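Local coordinates for Thiol:disulfide interchange protein DsbA (PDB 3DVX), which probably catalyses the formation of disulfide bonds in periplasmic proteins, as a thiol-disulfide oxidoreductase of the thioredoxin family, at residues E29-F34 / A91-V96; V36-F41 / D150-V155. All blocks are in the same frame, centred on the assembly; numbering follows the deposited sequence.

Contact 1: residues E29-F34 / A91-V96; sequences EFFGYF and AVFKAV
Tyr33 and Phe93 meet edge to face where the thioredoxin domain of this DsbA fold, represented by the end of strand 25-31 and the loop after it, abuts helix 85-98 of the helical insertion. The two ring planes stand at 86° with centroids 5.1 Å apart, and Tyr33 directs CD1 onto the middle of one Phe93 face. Phe31 completes the aromatic cluster from the strand: its ring lies oblique to Phe93, planes at 45°, with CD1 3.8 Å from Phe93 CZ. A methyl group lies over one face of the Tyr33 ring. Val92 CG1 sits over the centre of the Tyr33 ring in a CH-pi contact, 3.4 Å from its centroid. Its chi1 of 180° places CG1 opposite the backbone N and lets it approach the tyrosine ring nearly along the normal. Tyr33 is thus held in two directions, by Val92 over a face and by Phe93 across an edge. His62 makes a further edge-to-face pair with Tyr33, and Met75, Ala76 and Val79 of helix 70-81 also touch the Tyr33 side chain. One turn along the helix from Val92, Val96 sets both branches against the base of the tyrosine, CG1 lying 3.5 Å and CG2 3.6 Å from Tyr33 CB.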
loop_
_atom_site.group_PDB
_atom_site.type_symbol
_atom_site.label_atom_id
_atom_site.label_comp_id
_atom_site.label_asym_id
_atom_site.label_seq_id
_atom_site.Cartn_x
_atom_site.Cartn_y
_atom_site.Cartn_z
ATOM N N GLU A 29 2.169 0.986 -3.205
ATOM C CA GLU A 29 1.614 2.128 -2.496
ATOM C C GLU A 29 2.101 2.214 -1.066
ATOM O O GLU A 29 1.880 1.301 -0.284
ATOM C CB GLU A 29 0.104 2.087 -2.475
ATOM C CG GLU A 29 -0.456 3.447 -2.125
ATOM C CD GLU A 29 -1.502 3.401 -1.043
ATOM O OE1 GLU A 29 -1.707 2.326 -0.452
ATOM O OE2 GLU A 29 -2.118 4.446 -0.774
ATOM N N PHE A 30 2.768 3.319 -0.739
ATOM C CA PHE A 30 3.049 3.666 0.648
ATOM C C PHE A 30 1.849 4.428 1.171
ATOM O O PHE A 30 1.209 5.152 0.424
ATOM C CB PHE A 30 4.321 4.517 0.766
ATOM C CG PHE A 30 5.567 3.763 0.420
ATOM C CD1 PHE A 30 6.189 2.964 1.359
ATOM C CD2 PHE A 30 6.093 3.819 -0.860
ATOM C CE1 PHE A 30 7.310 2.258 1.038
ATOM C CE2 PHE A 30 7.219 3.108 -1.181
ATOM C CZ PHE A 30 7.824 2.327 -0.240
ATOM N N PHE A 31 1.552 4.257 2.450
ATOM C CA PHE A 31 0.372 4.844 3.043
ATOM C C PHE A 31 0.514 4.832 4.547
ATOM O O PHE A 31 1.422 4.216 5.086
ATOM C CB PHE A 31 -0.894 4.052 2.641
ATOM C CG PHE A 31 -1.031 2.704 3.330
ATOM C CD1 PHE A 31 -1.858 2.549 4.423
ATOM C CD2 PHE A 31 -0.333 1.592 2.872
ATOM C CE1 PHE A 31 -1.978 1.315 5.044
ATOM C CE2 PHE A 31 -0.451 0.369 3.495
ATOM C CZ PHE A 31 -1.274 0.230 4.574
ATOM N N GLY A 32 -0.396 5.523 5.216
ATOM C CA GLY A 32 -0.577 5.377 6.646
ATOM C C GLY A 32 -2.067 5.332 6.917
ATOM O O GLY A 32 -2.864 5.890 6.167
ATOM N N TYR A 33 -2.446 4.661 7.993
ATOM C CA TYR A 33 -3.840 4.553 8.388
ATOM C C TYR A 33 -4.329 5.873 8.975
ATOM O O TYR A 33 -5.525 6.060 9.174
ATOM C CB TYR A 33 -4.000 3.444 9.430
ATOM C CG TYR A 33 -3.847 2.032 8.899
ATOM C CD1 TYR A 33 -4.495 1.625 7.729
ATOM C CD2 TYR A 33 -3.088 1.087 9.588
ATOM C CE1 TYR A 33 -4.372 0.331 7.255
ATOM C CE2 TYR A 33 -2.978 -0.220 9.122
ATOM C CZ TYR A 33 -3.618 -0.583 7.956
ATOM O OH TYR A 33 -3.502 -1.865 7.487
ATOM N N PHE A 34 -3.398 6.778 9.263
ATOM C CA PHE A 34 -3.726 8.053 9.882
ATOM C C PHE A 34 -3.855 9.151 8.842
ATOM O O PHE A 34 -3.973 10.325 9.193
ATOM C CB PHE A 34 -2.650 8.445 10.902
ATOM C CG PHE A 34 -1.236 8.217 10.420
ATOM C CD1 PHE A 34 -0.725 8.932 9.355
ATOM C CD2 PHE A 34 -0.424 7.287 11.042
ATOM C CE1 PHE A 34 0.578 8.716 8.908
ATOM C CE2 PHE A 34 0.867 7.073 10.615
ATOM C CZ PHE A 34 1.371 7.785 9.542
ATOM N N ALA A 91 -12.381 -1.045 7.511
ATOM C CA ALA A 91 -12.516 -1.038 8.970
ATOM C C ALA A 91 -11.279 -0.480 9.673
ATOM O O ALA A 91 -11.407 0.373 10.549
ATOM C CB ALA A 91 -12.820 -2.430 9.485
ATOM N N VAL A 92 -10.091 -0.952 9.290
ATOM C CA VAL A 92 -8.847 -0.521 9.935
ATOM C C VAL A 92 -8.654 0.995 9.806
ATOM O O VAL A 92 -8.454 1.691 10.810
ATOM C CB VAL A 92 -7.614 -1.251 9.347
ATOM C CG1 VAL A 92 -6.337 -0.792 10.026
ATOM C CG2 VAL A 92 -7.759 -2.739 9.501
ATOM N N PHE A 93 -8.723 1.502 8.574
ATOM C CA PHE A 93 -8.628 2.941 8.320
ATOM C C PHE A 93 -9.590 3.726 9.184
ATOM O O PHE A 93 -9.255 4.763 9.740
ATOM C CB PHE A 93 -8.961 3.245 6.864
ATOM C CG PHE A 93 -7.774 3.225 5.949
ATOM C CD1 PHE A 93 -6.852 4.256 5.975
ATOM C CD2 PHE A 93 -7.591 2.189 5.055
ATOM C CE1 PHE A 93 -5.759 4.244 5.137
ATOM C CE2 PHE A 93 -6.502 2.176 4.212
ATOM C CZ PHE A 93 -5.582 3.204 4.256
ATOM N N LYS A 94 -10.804 3.220 9.270
ATOM C CA LYS A 94 -11.837 3.858 10.037
ATOM C C LYS A 94 -11.406 3.976 11.489
ATOM O O LYS A 94 -11.406 5.059 12.067
ATOM C CB LYS A 94 -13.096 3.012 9.946
ATOM C CG LYS A 94 -14.371 3.783 10.103
ATOM C CD LYS A 94 -15.497 2.822 10.375
ATOM C CE LYS A 94 -15.806 2.803 11.841
ATOM N NZ LYS A 94 -16.698 3.958 12.160
ATOM N N ALA A 95 -11.032 2.841 12.069
ATOM C CA ALA A 95 -10.653 2.777 13.464
ATOM C C ALA A 95 -9.520 3.743 13.775
ATOM O O ALA A 95 -9.502 4.371 14.834
ATOM C CB ALA A 95 -10.234 1.368 13.806
ATOM N N VAL A 96 -8.562 3.842 12.859
ATOM C CA VAL A 96 -7.389 4.690 13.056
ATOM C C VAL A 96 -7.722 6.158 12.782
ATOM O O VAL A 96 -7.536 7.018 13.640
ATOM C CB VAL A 96 -6.226 4.252 12.125
ATOM C CG1 VAL A 96 -5.114 5.278 12.133
ATOM C CG2 VAL A 96 -5.709 2.849 12.503
#

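Contact 2: residues V36-F41 / D150-V155; sequences VHCHHF and DSTPTV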
loop_
_atom_site.group_PDB
_atom_site.type_symbol
_atom_site.label_atom_id
_atom_site.label_comp_id
_atom_site.label_asym_id
_atom_site.label_seq_id
_atom_site.Cartn_x
_atom_site.Cartn_y
_atom_site.Cartn_z
ATOM N N VAL A 36 -5.738 11.003 5.884
ATOM C CA VAL A 36 -7.072 11.180 5.338
ATOM C C VAL A 36 -7.111 10.908 3.827
ATOM O O VAL A 36 -8.134 10.458 3.299
ATOM C CB VAL A 36 -7.631 12.593 5.660
ATOM C CG1 VAL A 36 -7.159 13.607 4.621
ATOM C CG2 VAL A 36 -9.150 12.564 5.754
ATOM N N HIS A 37 -6.005 11.170 3.137
ATOM C CA HIS A 37 -5.953 10.982 1.692
ATOM C C HIS A 37 -5.768 9.521 1.307
ATOM O O HIS A 37 -6.263 9.089 0.266
ATOM C CB HIS A 37 -4.830 11.807 1.081
ATOM C CG HIS A 37 -4.957 13.281 1.326
ATOM N ND1 HIS A 37 -6.006 14.033 0.839
ATOM C CD2 HIS A 37 -4.150 14.146 1.987
ATOM C CE1 HIS A 37 -5.848 15.290 1.207
ATOM N NE2 HIS A 37 -4.728 15.387 1.899
ATOM N N CYS A 38 -5.053 8.760 2.128
ATOM C CA CYS A 38 -4.919 7.330 1.880
ATOM C C CYS A 38 -6.271 6.668 2.084
ATOM O O CYS A 38 -6.752 5.901 1.248
ATOM C CB CYS A 38 -3.894 6.705 2.827
ATOM S SG CYS A 38 -2.175 7.182 2.505
ATOM N N HIS A 39 -6.871 6.995 3.220
ATOM C CA HIS A 39 -8.202 6.559 3.578
ATOM C C HIS A 39 -9.201 6.750 2.449
ATOM O O HIS A 39 -9.960 5.835 2.128
ATOM C CB HIS A 39 -8.654 7.362 4.782
ATOM C CG HIS A 39 -10.004 6.982 5.289
ATOM N ND1 HIS A 39 -10.886 7.903 5.799
ATOM C CD2 HIS A 39 -10.618 5.781 5.380
ATOM C CE1 HIS A 39 -11.984 7.284 6.190
ATOM N NE2 HIS A 39 -11.846 5.996 5.949
ATOM N N HIS A 40 -9.208 7.940 1.850
ATOM C CA HIS A 40 -10.176 8.245 0.797
ATOM C C HIS A 40 -9.825 7.551 -0.503
ATOM O O HIS A 40 -10.701 7.110 -1.233
ATOM C CB HIS A 40 -10.289 9.749 0.574
ATOM C CG HIS A 40 -11.009 10.465 1.677
ATOM N ND1 HIS A 40 -10.642 11.719 2.120
ATOM C CD2 HIS A 40 -12.071 10.098 2.431
ATOM C CE1 HIS A 40 -11.452 12.095 3.091
ATOM N NE2 HIS A 40 -12.328 11.129 3.299
ATOM N N PHE A 41 -8.531 7.443 -0.766
ATOM C CA PHE A 41 -8.011 6.892 -2.008
ATOM C C PHE A 41 -8.033 5.365 -1.997
ATOM O O PHE A 41 -7.999 4.729 -3.040
ATOM C CB PHE A 41 -6.582 7.411 -2.194
ATOM C CG PHE A 41 -5.877 6.865 -3.396
ATOM C CD1 PHE A 41 -6.383 7.072 -4.669
ATOM C CD2 PHE A 41 -4.682 6.180 -3.257
ATOM C CE1 PHE A 41 -5.720 6.576 -5.779
ATOM C CE2 PHE A 41 -4.025 5.682 -4.359
ATOM C CZ PHE A 41 -4.538 5.877 -5.616
ATOM N N ASP A 150 8.365 10.612 2.264
ATOM C CA ASP A 150 8.011 11.736 3.122
ATOM C C ASP A 150 6.591 12.243 2.864
ATOM O O ASP A 150 6.223 13.325 3.315
ATOM C CB ASP A 150 9.014 12.877 2.937
ATOM C CG ASP A 150 9.306 13.175 1.463
ATOM O OD1 ASP A 150 8.513 12.745 0.592
ATOM O OD2 ASP A 150 10.332 13.838 1.174
ATOM N N SER A 151 5.791 11.463 2.142
ATOM C CA SER A 151 4.374 11.777 1.976
ATOM C C SER A 151 3.570 10.570 1.516
ATOM O O SER A 151 4.013 9.784 0.687
ATOM C CB SER A 151 4.186 12.911 0.979
ATOM O OG SER A 151 4.444 12.465 -0.336
ATOM N N THR A 152 2.373 10.443 2.067
ATOM C CA THR A 152 1.451 9.387 1.687
ATOM C C THR A 152 0.215 10.001 1.062
ATOM O O THR A 152 -0.187 11.089 1.446
ATOM C CB THR A 152 1.012 8.579 2.911
ATOM O OG1 THR A 152 0.665 9.478 3.970
ATOM C CG2 THR A 152 2.130 7.667 3.379
ATOM N N PRO A 153 -0.400 9.301 0.106
ATOM C CA PRO A 153 0.071 8.052 -0.474
ATOM C C PRO A 153 1.125 8.286 -1.538
ATOM O O PRO A 153 1.041 9.258 -2.264
ATOM C CB PRO A 153 -1.198 7.465 -1.106
ATOM C CG PRO A 153 -2.002 8.648 -1.478
ATOM C CD PRO A 153 -1.706 9.706 -0.443
ATOM N N THR A 154 2.114 7.404 -1.624
ATOM C CA THR A 154 3.116 7.476 -2.686
ATOM C C THR A 154 2.944 6.234 -3.516
ATOM O O THR A 154 3.014 5.132 -2.989
ATOM C CB THR A 154 4.574 7.474 -2.149
ATOM O OG1 THR A 154 4.750 8.487 -1.150
ATOM C CG2 THR A 154 5.560 7.716 -3.277
ATOM N N VAL A 155 2.714 6.398 -4.809
ATOM C CA VAL A 155 2.546 5.242 -5.685
ATOM C C VAL A 155 3.681 5.170 -6.706
ATOM O O VAL A 155 3.905 6.097 -7.494
ATOM C CB VAL A 155 1.175 5.248 -6.404
ATOM C CG1 VAL A 155 1.041 4.019 -7.284
ATOM C CG2 VAL A 155 0.030 5.322 -5.377
#
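Cys38 and Phe41 reach Pro153 by different torsions. In Cys38 the sulfur stands opposite the carbonyl carbon, beside the backbone N (chi1 -70°), which carries SG out from the first turn of helix 36-51 to the loop ahead of strand 154-157. In Phe41, one turn further on, CG lies opposite the backbone N instead (chi1 177°), and the ring swings over toward the same proline. SG settles at the joint between Thr152 and Pro153: it is 3.5 Å from Thr152 CB, 3.7 Å from Pro153 N and 3.8 Å from Pro153 CB. The sulfur therefore borders the peptide link itself as well as the pyrrolidine ring. That link is cis, the cis-proline loop characteristic of the thioredoxin fold, which faces the CxxC motif at the start of the active-site helix. Cys38 is the second cysteine of the motif and Cys35 the first; the pair is predicted to form the redox-active disulfide, which is absent in this reduced form. The Thr152 side chain also touches Cys35, so the residue before the proline lies next to both cysteines. Farther round the pyrrolidine ring, Pro153 CD faces His37 CB at 4.1 Å, while Pro153 CG comes obliquely to Phe41 CD2, also at 4.1 Å. The neighbouring ring atom of Phe41, CE2, meets Val155 CG2 at 4.2 Å, extending the apolar contact onto the strand. Phe169 of helix 168-187 packs against His37, Phe41 and Pro153 alike, and from strand 25-31 Glu29 touches Phe41, Pro153 and Val155.

From the N terminus, the end of strand 25-31 and the loop after it form the first segment of contact 1, and helix 36-51 follows at once with the first segment of contact 2. The chain then passes through strand 56-62 and enters the helical insertion, where 91-96 closes contact 1. More helices lead back to 150-155, which closes contact 2 at the entry to strand 154-157. The two loops cross rather than nest. Contact 1 joins the thioredoxin domain to the insertion, whereas contact 2 ties the active-site helix to the cis-proline loop. They meet in the sheet, where Phe30 N and Thr154 O, 2.9 Å apart, form a probable hydrogen bond; Cys38 additionally touches both Phe31 and Phe93.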